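PDB 3VU0: putative uncharacterized protein from Archaeoglobus fulgidus, which is the C-terminal globular domain of AglB, an archaeal member of the oligosaccharyltransferase family, built from many helices and a small mixed sheet. Local coordinates for residues Met5-Ala10 / Asn42-Val47; Val52-Phe57 / Asp62-Phe67; Leu94-Glu99 / Thr103-Ile108. All coordinates share one frame; numbering follows the deposited sequence.

The three contacts follow one another along the chain, and none is purely a surface feature: interactions 1 and 2 are buried, interaction 3 only partly. Interaction 1 joins two helices chiefly through two tryptophan rings with no hydrogen bond between them. Interaction 2 lays an irregular loop on helix 61-69 through small apolar groups, with a water joining the two backbones. Interaction 3 is the most polar, since a threonine hydroxyl ties a loop to the start of helix 105-112. Interaction 2 touches both others, through Ile-44 on Val-52 and through Ala-65 on the backbone of Ile-108, whereas the nearest atoms of interactions 1 and 3 stay about 7 Å apart.

Interaction 1. Residues Met5-Ala10 / Asn42-Val47; sequences MDWKEA and NWILYV
Trp-7 and Trp-43 meet as an edge-to-face aromatic pair that makes up most of the contact between helix 5-17 and helix 41-46. The six-membered ring of Trp-43 turns its edge to one face of Trp-7, the planes inclined at 59°. Its centroid lies 4.8 Å from that of the five-membered ring of Trp-7. The touching corner is CZ3 of Trp-43, which comes within 3.6 Å of CG of Trp-7 and is displaced from the middle of the indole toward its rim. CE3 beside it reaches the fused bond, 3.7 Å from CD2 of Trp-7. Both tryptophans start out toward the partner helix; in Trp-43 the ring stands opposite the carbonyl carbon (chi1 -81°), and its benzene end spans the gap between helices whose backbones are 9.0 Å apart at the CA atoms of Trp-7 and Trp-43.

The aliphatic part is slighter. Ile-44 brings CG1 to 4.5 Å from CZ3 of Trp-7, a loose approach on the benzene end of that indole. No hydrogen bond crosses, so dispersion and the weak electrostatics of an aromatic edge on a pi face account for the association.

Helix 41-46 begins at the glycine that closes the WWDYG sequence of this family, and the ring of Tyr-40, the residue before it, also meets Trp-7. Beyond Trp-7 lie Val-89 and Val-91 of strand 85-91, so its indole is enclosed between the sheet and helix 41-46. Further along helix 5-17, Leu-11 receives Trp-43 and Met-14 receives Ile-44, continuing the same helix-helix interface.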
HETATM    1  N   MSE A   5       5.332 -15.235  -8.020  1.00 28.90           N
HETATM    2  CA  MSE A   5       4.151 -16.038  -8.307  1.00 30.05           C
HETATM    3  C   MSE A   5       2.904 -15.329  -7.783  1.00 25.37           C
HETATM    4  O   MSE A   5       1.890 -15.227  -8.481  1.00 24.33           O
HETATM    5  CB  MSE A   5       4.278 -17.413  -7.652  1.00 37.42           C
HETATM    6  CG  MSE A   5       3.621 -18.521  -8.444  1.00 48.33           C
HETATM    7 SE   MSE A   5       4.466 -18.707 -10.177  1.00 63.74          SE
HETATM    8  CE  MSE A   5       5.881 -19.928  -9.672  1.00 59.31           C
ATOM      9  N   ASP A   6       2.983 -14.842  -6.549  1.00 20.92           N
ATOM     10  CA  ASP A   6       1.866 -14.133  -5.938  1.00 17.70           C
ATOM     11  C   ASP A   6       1.461 -12.915  -6.771  1.00 16.88           C
ATOM     12  O   ASP A   6       0.274 -12.686  -7.012  1.00 17.08           O
ATOM     13  CB  ASP A   6       2.224 -13.685  -4.514  1.00 17.00           C
ATOM     14  CG  ASP A   6       2.367 -14.852  -3.546  1.00 18.03           C
ATOM     15  OD1 ASP A   6       1.838 -15.946  -3.841  1.00 16.78           O
ATOM     16  OD2 ASP A   6       2.994 -14.671  -2.480  1.00 15.62           O
ATOM     17  N   TRP A   7       2.442 -12.133  -7.213  1.00 15.73           N
ATOM     18  CA  TRP A   7       2.149 -10.952  -8.015  1.00 16.62           C
ATOM     19  C   TRP A   7       1.468 -11.313  -9.329  1.00 16.76           C
ATOM     20  O   TRP A   7       0.528 -10.643  -9.759  1.00 16.04           O
ATOM     21  CB  TRP A   7       3.431 -10.159  -8.297  1.00 16.62           C
ATOM     22  CG  TRP A   7       3.636  -9.036  -7.337  1.00 17.21           C
ATOM     23  CD1 TRP A   7       4.598  -8.942  -6.366  1.00 16.25           C
ATOM     24  CD2 TRP A   7       2.845  -7.848  -7.234  1.00 17.66           C
ATOM     25  NE1 TRP A   7       4.448  -7.769  -5.666  1.00 17.24           N
ATOM     26  CE2 TRP A   7       3.379  -7.080  -6.175  1.00 17.32           C
ATOM     27  CE3 TRP A   7       1.728  -7.361  -7.928  1.00 18.40           C
ATOM     28  CZ2 TRP A   7       2.843  -5.845  -5.802  1.00 18.02           C
ATOM     29  CZ3 TRP A   7       1.195  -6.133  -7.555  1.00 19.31           C
ATOM     30  CH2 TRP A   7       1.753  -5.390  -6.497  1.00 18.09           C
ATOM     31  N   LYS A   8       1.954 -12.376  -9.962  1.00 17.66           N
ATOM     32  CA  LYS A   8       1.399 -12.838 -11.228  1.00 19.07           C
ATOM     33  C   LYS A   8      -0.080 -13.168 -11.063  1.00 18.27           C
ATOM     34  O   LYS A   8      -0.911 -12.784 -11.888  1.00 19.90           O
ATOM     35  CB  LYS A   8       2.160 -14.071 -11.709  1.00 19.96           C
ATOM     36  N   GLU A   9      -0.400 -13.873  -9.986  1.00 17.59           N
ATOM     37  CA  GLU A   9      -1.778 -14.257  -9.715  1.00 18.03           C
ATOM     38  C   GLU A   9      -2.619 -13.042  -9.342  1.00 15.62           C
ATOM     39  O   GLU A   9      -3.783 -12.939  -9.725  1.00 15.32           O
ATOM     40  CB  GLU A   9      -1.834 -15.275  -8.577  1.00 20.74           C
ATOM     41  CG  GLU A   9      -3.168 -15.993  -8.505  1.00 27.27           C
ATOM     42  CD  GLU A   9      -3.409 -16.681  -7.177  1.00 29.61           C
ATOM     43  OE1 GLU A   9      -2.430 -17.113  -6.533  1.00 35.34           O
ATOM     44  OE2 GLU A   9      -4.589 -16.802  -6.784  1.00 31.05           O
ATOM     45  N   ALA A  10      -2.026 -12.122  -8.590  1.00 14.50           N
ATOM     46  CA  ALA A  10      -2.732 -10.920  -8.165  1.00 13.84           C
ATOM     47  C   ALA A  10      -3.072 -10.028  -9.350  1.00 13.32           C
ATOM     48  O   ALA A  10      -4.198  -9.538  -9.472  1.00 12.20           O
ATOM     49  CB  ALA A  10      -1.887 -10.150  -7.153  1.00 12.82           C
ATOM     50  N   ASN A  42       3.894   0.377 -12.482  1.00 19.67           N
ATOM     51  CA  ASN A  42       3.940  -0.087 -13.864  1.00 19.87           C
ATOM     52  C   ASN A  42       3.291  -1.448 -14.064  1.00 19.36           C
ATOM     53  O   ASN A  42       2.685  -1.701 -15.106  1.00 18.78           O
ATOM     54  CB  ASN A  42       5.386  -0.116 -14.377  1.00 21.41           C
ATOM     55  CG  ASN A  42       5.962   1.277 -14.563  1.00 22.13           C
ATOM     56  OD1 ASN A  42       5.279   2.174 -15.044  1.00 24.19           O
ATOM     57  ND2 ASN A  42       7.224   1.459 -14.192  1.00 22.87           N
ATOM     58  N   TRP A  43       3.417  -2.324 -13.072  1.00 18.09           N
ATOM     59  CA  TRP A  43       2.817  -3.648 -13.164  1.00 18.32           C
ATOM     60  C   TRP A  43       1.299  -3.536 -13.182  1.00 18.23           C
ATOM     61  O   TRP A  43       0.618  -4.150 -14.008  1.00 17.18           O
ATOM     62  CB  TRP A  43       3.234  -4.521 -11.976  1.00 17.81           C
ATOM     63  CG  TRP A  43       4.588  -5.150 -12.101  1.00 19.27           C
ATOM     64  CD1 TRP A  43       5.356  -5.240 -13.228  1.00 19.49           C
ATOM     65  CD2 TRP A  43       5.301  -5.848 -11.072  1.00 20.88           C
ATOM     66  NE1 TRP A  43       6.500  -5.956 -12.966  1.00 19.62           N
ATOM     67  CE2 TRP A  43       6.491  -6.342 -11.649  1.00 21.05           C
ATOM     68  CE3 TRP A  43       5.047  -6.107  -9.716  1.00 22.04           C
ATOM     69  CZ2 TRP A  43       7.427  -7.082 -10.919  1.00 21.27           C
ATOM     70  CZ3 TRP A  43       5.976  -6.842  -8.988  1.00 22.98           C
ATOM     71  CH2 TRP A  43       7.155  -7.323  -9.595  1.00 23.56           C
ATOM     72  N   ILE A  44       0.770  -2.749 -12.255  1.00 16.96           N
ATOM     73  CA  ILE A  44      -0.664  -2.567 -12.151  1.00 18.18           C
ATOM     74  C   ILE A  44      -1.216  -1.856 -13.381  1.00 20.43           C
ATOM     75  O   ILE A  44      -2.247  -2.254 -13.931  1.00 19.31           O
ATOM     76  CB  ILE A  44      -1.004  -1.770 -10.881  1.00 17.45           C
ATOM     77  CG1 ILE A  44      -0.557  -2.570  -9.653  1.00 16.70           C
ATOM     78  CG2 ILE A  44      -2.500  -1.479 -10.819  1.00 18.13           C
ATOM     79  CD1 ILE A  44      -0.713  -1.827  -8.340  1.00 19.04           C
ATOM     80  N   LEU A  45      -0.511  -0.820 -13.821  1.00 20.87           N
ATOM     81  CA  LEU A  45      -0.933  -0.044 -14.981  1.00 24.43           C
ATOM     82  C   LEU A  45      -0.833  -0.813 -16.301  1.00 24.71           C
ATOM     83  O   LEU A  45      -1.774  -0.816 -17.095  1.00 26.38           O
ATOM     84  CB  LEU A  45      -0.096   1.237 -15.090  1.00 25.15           C
ATOM     85  CG  LEU A  45      -0.783   2.570 -15.423  1.00 25.75           C
ATOM     86  CD1 LEU A  45       0.208   3.441 -16.179  1.00 26.77           C
ATOM     87  CD2 LEU A  45      -2.028   2.359 -16.272  1.00 26.27           C
ATOM     88  N   TYR A  46       0.296  -1.473 -16.532  1.00 24.93           N
ATOM     89  CA  TYR A  46       0.500  -2.191 -17.789  1.00 25.92           C
ATOM     90  C   TYR A  46       0.153  -3.673 -17.828  1.00 24.97           C
ATOM     91  O   TYR A  46      -0.114  -4.212 -18.899  1.00 25.44           O
ATOM     92  CB  TYR A  46       1.943  -1.978 -18.264  1.00 27.40           C
ATOM     93  CG  TYR A  46       2.249  -0.514 -18.496  1.00 30.80           C
ATOM     94  CD1 TYR A  46       1.551   0.217 -19.456  1.00 31.47           C
ATOM     95  CD2 TYR A  46       3.190   0.156 -17.715  1.00 32.49           C
ATOM     96  CE1 TYR A  46       1.777   1.580 -19.630  1.00 33.26           C
ATOM     97  CE2 TYR A  46       3.424   1.520 -17.882  1.00 33.46           C
ATOM     98  CZ  TYR A  46       2.713   2.224 -18.839  1.00 34.04           C
ATOM     99  OH  TYR A  46       2.929   3.572 -18.995  1.00 34.47           O
ATOM    100  N   VAL A  47       0.157  -4.338 -16.678  1.00 23.82           N
ATOM    101  CA  VAL A  47      -0.186  -5.754 -16.652  1.00 24.36           C
ATOM    102  C   VAL A  47      -1.642  -5.950 -16.240  1.00 25.16           C
ATOM    103  O   VAL A  47      -2.363  -6.745 -16.845  1.00 24.77           O
ATOM    104  CB  VAL A  47       0.715  -6.544 -15.684  1.00 24.76           C
ATOM    105  CG1 VAL A  47       0.280  -8.002 -15.646  1.00 25.95           C
ATOM    106  CG2 VAL A  47       2.171  -6.435 -16.123  1.00 24.68           C
TER

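Interaction 2. Residues Val52-Phe57 / Asp62-Phe67; sequences VVCNNF and DDAAKF
Without regular structure of its own, the 52-57 backbone passes the first turns of helix 61-69 with Val-53 and Cys-54 facing Asp-63 and Ala-64, and approaches most nearly where the CA atoms of Val-53 and Ala-64 are 7.1 Å apart. No direct hydrogen bond spans the gap. Instead a water links the two backbones: it lies 2.7 Å from O of Phe-57, to which it can donate, and accepts from N of Asp-62 at 3.0 Å. That amide belongs to the opening turn of the helix, where N-H groups commonly turn to water or a capping group.

The side-chain contact is small and largely apolar. SG of Cys-54 lies 3.9 Å from CB of Ala-64; the sulfur sits between the backbone N and the carbonyl carbon (chi1 58°), which brings it out of the loop and onto the helix surface. The contact is thus one of a sulfur against a single methyl group. Alongside, CG1 of Val-53 meets CB of Asp-63 at 4.2 Å, the two side chains crossing at about a right angle. It is the CB of Asp-63 that takes part; its carboxylate is bound elsewhere, OD1 in a salt bridge to Arg-83 of helix 73-83.

The loop is also tied to the sheet, as the Val-53 backbone bonds to Val-34 and its side chain rests on Leu-35, both of strand 33-35. Phe-67, a turn further along helix 61-69, packs on that same leucine and on helix 73-83, while Ala-65 touches Ala-112 of helix 105-112.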
ATOM      1  N   VAL A  52      -3.267   4.000 -11.718  1.00 18.78           N
ATOM      2  CA  VAL A  52      -2.610   3.991 -10.415  1.00 20.55           C
ATOM      3  C   VAL A  52      -2.376   5.375  -9.822  1.00 21.62           C
ATOM      4  O   VAL A  52      -2.386   6.388 -10.528  1.00 21.58           O
ATOM      5  CB  VAL A  52      -1.237   3.270 -10.486  1.00 21.51           C
ATOM      6  CG1 VAL A  52      -1.432   1.811 -10.874  1.00 19.88           C
ATOM      7  CG2 VAL A  52      -0.327   3.969 -11.497  1.00 22.21           C
ATOM      8  N   VAL A  53      -2.170   5.405  -8.510  1.00 21.07           N
ATOM      9  CA  VAL A  53      -1.894   6.647  -7.813  1.00 22.90           C
ATOM     10  C   VAL A  53      -0.460   7.054  -8.135  1.00 23.39           C
ATOM     11  O   VAL A  53      -0.154   8.239  -8.220  1.00 24.86           O
ATOM     12  CB  VAL A  53      -2.045   6.478  -6.287  1.00 23.28           C
ATOM     13  CG1 VAL A  53      -1.519   7.715  -5.562  1.00 23.46           C
ATOM     14  CG2 VAL A  53      -3.504   6.245  -5.944  1.00 21.72           C
ATOM     15  N   CYS A  54       0.413   6.066  -8.327  1.00 22.36           N
ATOM     16  CA  CYS A  54       1.811   6.349  -8.641  1.00 22.94           C
ATOM     17  C   CYS A  54       2.531   5.178  -9.303  1.00 23.70           C
ATOM     18  O   CYS A  54       2.251   4.015  -9.010  1.00 21.22           O
ATOM     19  CB  CYS A  54       2.557   6.754  -7.363  1.00 22.34           C
ATOM     20  SG  CYS A  54       2.517   5.517  -6.043  1.00 22.40           S
ATOM     21  N   ASN A  55       3.454   5.491 -10.207  1.00 25.29           N
ATOM     22  CA  ASN A  55       4.235   4.466 -10.896  1.00 27.85           C
ATOM     23  C   ASN A  55       5.701   4.888 -10.999  1.00 29.62           C
ATOM     24  O   ASN A  55       6.532   4.181 -11.568  1.00 27.65           O
ATOM     25  CB  ASN A  55       3.666   4.191 -12.291  1.00 30.91           C
ATOM     26  CG  ASN A  55       3.566   5.443 -13.138  1.00 32.73           C
ATOM     27  OD1 ASN A  55       4.499   6.239 -13.203  1.00 35.52           O
ATOM     28  ND2 ASN A  55       2.433   5.615 -13.803  1.00 35.50           N
ATOM     29  N   ASN A  56       6.005   6.055 -10.444  1.00 32.08           N
ATOM     30  CA  ASN A  56       7.367   6.571 -10.435  1.00 35.13           C
ATOM     31  C   ASN A  56       7.579   7.273  -9.106  1.00 36.38           C
ATOM     32  O   ASN A  56       6.667   7.338  -8.282  1.00 36.28           O
ATOM     33  CB  ASN A  56       7.601   7.538 -11.606  1.00 36.99           C
ATOM     34  CG  ASN A  56       6.680   8.741 -11.570  1.00 37.75           C
ATOM     35  OD1 ASN A  56       6.687   9.518 -10.616  1.00 38.64           O
ATOM     36  ND2 ASN A  56       5.883   8.906 -12.621  1.00 39.15           N
ATOM     37  N   PHE A  57       8.778   7.800  -8.890  1.00 37.78           N
ATOM     38  CA  PHE A  57       9.071   8.464  -7.630  1.00 38.98           C
ATOM     39  C   PHE A  57       8.588   9.909  -7.541  1.00 39.29           C
ATOM     40  O   PHE A  57       8.165  10.367  -6.477  1.00 38.45           O
ATOM     41  CB  PHE A  57      10.573   8.432  -7.353  1.00 39.62           C
ATOM     42  CG  PHE A  57      10.947   9.105  -6.074  1.00 41.07           C
ATOM     43  CD1 PHE A  57      10.553   8.566  -4.856  1.00 40.63           C
ATOM     44  CD2 PHE A  57      11.631  10.316  -6.083  1.00 41.73           C
ATOM     45  CE1 PHE A  57      10.830   9.224  -3.666  1.00 42.56           C
ATOM     46  CE2 PHE A  57      11.912  10.981  -4.895  1.00 43.08           C
ATOM     47  CZ  PHE A  57      11.508  10.433  -3.684  1.00 42.59           C
ATOM     48  N   ASP A  62       4.343  10.385  -3.007  1.00 23.25           N
ATOM     49  CA  ASP A  62       4.159  11.065  -1.732  1.00 25.50           C
ATOM     50  C   ASP A  62       2.745  10.868  -1.186  1.00 24.90           C
ATOM     51  O   ASP A  62       2.550  10.775   0.025  1.00 25.10           O
ATOM     52  CB  ASP A  62       4.476  12.555  -1.887  1.00 29.43           C
ATOM     53  CG  ASP A  62       3.595  13.234  -2.910  1.00 32.31           C
ATOM     54  OD1 ASP A  62       3.472  12.709  -4.037  1.00 35.85           O
ATOM     55  OD2 ASP A  62       3.029  14.300  -2.588  1.00 36.94           O
ATOM     56  N   ASP A  63       1.759  10.806  -2.078  1.00 22.40           N
ATOM     57  CA  ASP A  63       0.375  10.590  -1.655  1.00 22.26           C
ATOM     58  C   ASP A  63       0.252   9.186  -1.067  1.00 20.23           C
ATOM     59  O   ASP A  63      -0.411   8.978  -0.052  1.00 19.67           O
ATOM     60  CB  ASP A  63      -0.581  10.721  -2.848  1.00 23.60           C
ATOM     61  CG  ASP A  63      -0.904  12.164  -3.188  1.00 26.09           C
ATOM     62  OD1 ASP A  63      -1.435  12.407  -4.290  1.00 28.18           O
ATOM     63  OD2 ASP A  63      -0.643  13.052  -2.351  1.00 28.29           O
ATOM     64  N   ALA A  64       0.890   8.224  -1.726  1.00 16.74           N
ATOM     65  CA  ALA A  64       0.859   6.838  -1.275  1.00 17.28           C
ATOM     66  C   ALA A  64       1.547   6.704   0.079  1.00 15.88           C
ATOM     67  O   ALA A  64       1.079   5.967   0.947  1.00 16.54           O
ATOM     68  CB  ALA A  64       1.542   5.939  -2.300  1.00 16.16           C
ATOM     69  N   ALA A  65       2.658   7.414   0.252  1.00 16.13           N
ATOM     70  CA  ALA A  65       3.407   7.368   1.506  1.00 17.73           C
ATOM     71  C   ALA A  65       2.596   7.963   2.651  1.00 16.42           C
ATOM     72  O   ALA A  65       2.582   7.421   3.756  1.00 16.08           O
ATOM     73  CB  ALA A  65       4.728   8.111   1.355  1.00 18.55           C
ATOM     74  N   LYS A  66       1.923   9.081   2.386  1.00 16.51           N
ATOM     75  CA  LYS A  66       1.105   9.733   3.406  1.00 17.36           C
ATOM     76  C   LYS A  66      -0.042   8.811   3.800  1.00 17.15           C
ATOM     77  O   LYS A  66      -0.423   8.736   4.968  1.00 17.29           O
ATOM     78  CB  LYS A  66       0.557  11.063   2.880  1.00 18.34           C
ATOM     79  N   PHE A  67      -0.595   8.109   2.817  1.00 16.52           N
ATOM     80  CA  PHE A  67      -1.690   7.179   3.076  1.00 15.74           C
ATOM     81  C   PHE A  67      -1.223   6.009   3.945  1.00 15.27           C
ATOM     82  O   PHE A  67      -1.859   5.675   4.945  1.00 15.10           O
ATOM     83  CB  PHE A  67      -2.245   6.633   1.761  1.00 14.11           C
ATOM     84  CG  PHE A  67      -3.291   5.563   1.940  1.00 13.90           C
ATOM     85  CD1 PHE A  67      -4.624   5.899   2.149  1.00 13.03           C
ATOM     86  CD2 PHE A  67      -2.933   4.215   1.921  1.00 15.70           C
ATOM     87  CE1 PHE A  67      -5.593   4.913   2.336  1.00 16.68           C
ATOM     88  CE2 PHE A  67      -3.891   3.214   2.108  1.00 14.90           C
ATOM     89  CZ  PHE A  67      -5.226   3.562   2.317  1.00 17.32           C
TER
HETATM   90  O   HOH W   1       6.137  11.488  -5.182  1.00 31.51           O

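Interaction 3. Residues Leu94-Glu99 / Thr103-Ile108; sequences LTVKPE and TKFIPI
Leu-94 opens the contact by lying across Lys-104 and reaching on toward Ile-108. Its CD2 packs 3.8 Å from CB of Lys-104 and 4.2 Å from CD1 of Ile-108, so one methyl group bears on both the aliphatic root of the lysine and the first turn of the helix. The extended lysine chain then runs off to salt bridges with Glu-93 and Asp-39. The carbonyl of Leu-94 turns to the start of helix 105-112, where its O comes 3.3 Å from CB of Phe-105.

At Thr-95 the backbone carries the one hydrogen bond across the contact: OG1 of Thr-103 donates to O of Thr-95 at 2.8 Å. The hydroxyl approaches from above the carbonyl plane, 74° out of it, at a C=O...O angle of 106°, well away from the lone-pair directions. The side chain of Thr-95 points away and bonds through its own hydroxyl to O of Glu-92.

Val-96 completes the set: it crosses Phe-105 obliquely, its CG2 3.8 Å from CD1 of the ring. Helix 121-128 closes over this pair, Phe-128 meeting the Phe-105 ring edge to face and also touching Val-96.

Thr-103 serves both sides of the contact. With OG1 opposite the backbone N (chi1 172°), its hydroxyl accepts from N of Phe-105 at 3.0 Å while giving its proton to Thr-95. Two bonds therefore fix the oxygen, and the arrangement is an ST turn whose side chain caps the N-terminus of helix 105-112 and fastens the preceding loop to it.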
ATOM      1  N   LEU A  94       6.668  -4.474   2.312  1.00 13.22           N
ATOM      2  CA  LEU A  94       6.471  -3.091   2.755  1.00 12.47           C
ATOM      3  C   LEU A  94       6.355  -3.002   4.279  1.00 12.48           C
ATOM      4  O   LEU A  94       6.563  -1.943   4.867  1.00 14.03           O
ATOM      5  CB  LEU A  94       5.187  -2.509   2.157  1.00 11.23           C
ATOM      6  CG  LEU A  94       5.021  -2.436   0.639  1.00 10.38           C
ATOM      7  CD1 LEU A  94       3.690  -1.759   0.308  1.00  9.67           C
ATOM      8  CD2 LEU A  94       6.174  -1.666   0.040  1.00  9.25           C
ATOM      9  N   THR A  95       6.012  -4.118   4.907  1.00 12.13           N
ATOM     10  CA  THR A  95       5.823  -4.152   6.348  1.00 12.97           C
ATOM     11  C   THR A  95       7.103  -4.379   7.136  1.00 13.77           C
ATOM     12  O   THR A  95       8.109  -4.844   6.604  1.00 11.78           O
ATOM     13  CB  THR A  95       4.823  -5.253   6.742  1.00 15.03           C
ATOM     14  OG1 THR A  95       5.401  -6.534   6.470  1.00 15.32           O
ATOM     15  CG2 THR A  95       3.527  -5.114   5.944  1.00 15.38           C
ATOM     16  N   VAL A  96       7.053  -4.039   8.418  1.00 14.04           N
ATOM     17  CA  VAL A  96       8.197  -4.225   9.299  1.00 13.76           C
ATOM     18  C   VAL A  96       8.116  -5.653   9.820  1.00 13.40           C
ATOM     19  O   VAL A  96       7.058  -6.092  10.270  1.00 15.08           O
ATOM     20  CB  VAL A  96       8.151  -3.237  10.482  1.00 14.50           C
ATOM     21  CG1 VAL A  96       9.291  -3.522  11.457  1.00 13.92           C
ATOM     22  CG2 VAL A  96       8.256  -1.809   9.958  1.00 12.67           C
ATOM     23  N   LYS A  97       9.226  -6.378   9.741  1.00 13.08           N
ATOM     24  CA  LYS A  97       9.282  -7.764  10.206  1.00 14.66           C
ATOM     25  C   LYS A  97      10.112  -7.849  11.486  1.00 12.05           C
ATOM     26  O   LYS A  97      11.166  -7.229  11.589  1.00 12.99           O
ATOM     27  CB  LYS A  97       9.892  -8.657   9.120  1.00 15.98           C
ATOM     28  N   PRO A  98       9.654  -8.634  12.472  1.00 11.99           N
ATOM     29  CA  PRO A  98      10.363  -8.787  13.749  1.00 12.52           C
ATOM     30  C   PRO A  98      11.767  -9.389  13.651  1.00 11.85           C
ATOM     31  O   PRO A  98      12.618  -9.138  14.512  1.00 12.24           O
ATOM     32  CB  PRO A  98       9.436  -9.695  14.562  1.00 13.67           C
ATOM     33  CG  PRO A  98       8.089  -9.497  13.930  1.00 16.28           C
ATOM     34  CD  PRO A  98       8.415  -9.428  12.465  1.00 12.24           C
ATOM     35  N   GLU A  99      12.004 -10.190  12.616  1.00 13.33           N
ATOM     36  CA  GLU A  99      13.294 -10.854  12.460  1.00 15.13           C
ATOM     37  C   GLU A  99      14.370 -10.056  11.734  1.00 16.30           C
ATOM     38  O   GLU A  99      15.509 -10.513  11.629  1.00 18.33           O
ATOM     39  CB  GLU A  99      13.123 -12.212  11.759  1.00 17.43           C
ATOM     40  CG  GLU A  99      12.760 -12.123  10.274  1.00 21.73           C
ATOM     41  CD  GLU A  99      11.263 -12.038  10.029  1.00 25.63           C
ATOM     42  OE1 GLU A  99      10.531 -11.590  10.936  1.00 24.21           O
ATOM     43  OE2 GLU A  99      10.818 -12.414   8.919  1.00 29.72           O
ATOM     44  N   THR A 103      13.231  -3.410   5.379  1.00 14.56           N
ATOM     45  CA  THR A 103      11.836  -3.218   5.005  1.00 13.58           C
ATOM     46  C   THR A 103      11.703  -1.982   4.135  1.00 13.32           C
ATOM     47  O   THR A 103      12.461  -1.023   4.290  1.00 13.86           O
ATOM     48  CB  THR A 103      10.937  -3.033   6.244  1.00 13.92           C
ATOM     49  OG1 THR A 103       9.618  -2.661   5.822  1.00 15.99           O
ATOM     50  CG2 THR A 103      11.494  -1.944   7.156  1.00 14.43           C
ATOM     51  N   LYS A 104      10.746  -1.999   3.216  1.00 11.96           N
ATOM     52  CA  LYS A 104      10.546  -0.839   2.370  1.00 11.99           C
ATOM     53  C   LYS A 104       9.775   0.238   3.129  1.00 11.20           C
ATOM     54  O   LYS A 104       9.499   1.309   2.594  1.00 11.27           O
ATOM     55  CB  LYS A 104       9.822  -1.231   1.079  1.00 11.93           C
ATOM     56  CG  LYS A 104      10.705  -2.046   0.140  1.00 12.04           C
ATOM     57  CD  LYS A 104      10.017  -2.350  -1.177  1.00 14.74           C
ATOM     58  CE  LYS A 104      10.984  -2.985  -2.172  1.00 16.24           C
ATOM     59  NZ  LYS A 104      10.347  -3.130  -3.513  1.00 16.35           N
ATOM     60  N   PHE A 105       9.436  -0.043   4.385  1.00  9.97           N
ATOM     61  CA  PHE A 105       8.724   0.938   5.196  1.00 12.13           C
ATOM     62  C   PHE A 105       9.648   2.133   5.463  1.00 11.82           C
ATOM     63  O   PHE A 105       9.186   3.253   5.687  1.00 11.04           O
ATOM     64  CB  PHE A 105       8.276   0.315   6.525  1.00 13.66           C
ATOM     65  CG  PHE A 105       7.398   1.217   7.352  1.00 13.80           C
ATOM     66  CD1 PHE A 105       7.818   1.661   8.604  1.00 16.47           C
ATOM     67  CD2 PHE A 105       6.153   1.620   6.880  1.00 14.82           C
ATOM     68  CE1 PHE A 105       7.007   2.494   9.378  1.00 16.58           C
ATOM     69  CE2 PHE A 105       5.330   2.454   7.644  1.00 16.98           C
ATOM     70  CZ  PHE A 105       5.759   2.892   8.897  1.00 15.98           C
ATOM     71  N   ILE A 106      10.957   1.891   5.429  1.00 12.53           N
ATOM     72  CA  ILE A 106      11.934   2.952   5.670  1.00 13.59           C
ATOM     73  C   ILE A 106      11.840   4.022   4.578  1.00 13.96           C
ATOM     74  O   ILE A 106      11.642   5.196   4.877  1.00 14.56           O
ATOM     75  CB  ILE A 106      13.374   2.377   5.760  1.00 14.97           C
ATOM     76  CG1 ILE A 106      13.476   1.420   6.953  1.00 16.82           C
ATOM     77  CG2 ILE A 106      14.393   3.507   5.930  1.00 17.18           C
ATOM     78  CD1 ILE A 106      13.144   2.058   8.292  1.00 17.27           C
ATOM     79  N   PRO A 107      11.981   3.635   3.297  1.00 14.94           N
ATOM     80  CA  PRO A 107      11.875   4.671   2.266  1.00 14.13           C
ATOM     81  C   PRO A 107      10.481   5.301   2.257  1.00 15.82           C
ATOM     82  O   PRO A 107      10.323   6.480   1.924  1.00 16.46           O
ATOM     83  CB  PRO A 107      12.204   3.918   0.971  1.00 14.85           C
ATOM     84  CG  PRO A 107      11.868   2.491   1.286  1.00 17.65           C
ATOM     85  CD  PRO A 107      12.359   2.338   2.710  1.00 16.12           C
ATOM     86  N   ILE A 108       9.470   4.518   2.626  1.00 12.65           N
ATOM     87  CA  ILE A 108       8.106   5.043   2.681  1.00 13.93           C
ATOM     88  C   ILE A 108       8.087   6.165   3.722  1.00 13.04           C
ATOM     89  O   ILE A 108       7.539   7.238   3.488  1.00 13.77           O
ATOM     90  CB  ILE A 108       7.089   3.949   3.086  1.00 13.01           C
ATOM     91  CG1 ILE A 108       6.924   2.945   1.939  1.00 13.39           C
ATOM     92  CG2 ILE A 108       5.748   4.575   3.439  1.00 13.48           C
ATOM     93  CD1 ILE A 108       5.884   1.858   2.216  1.00 14.10           C
TER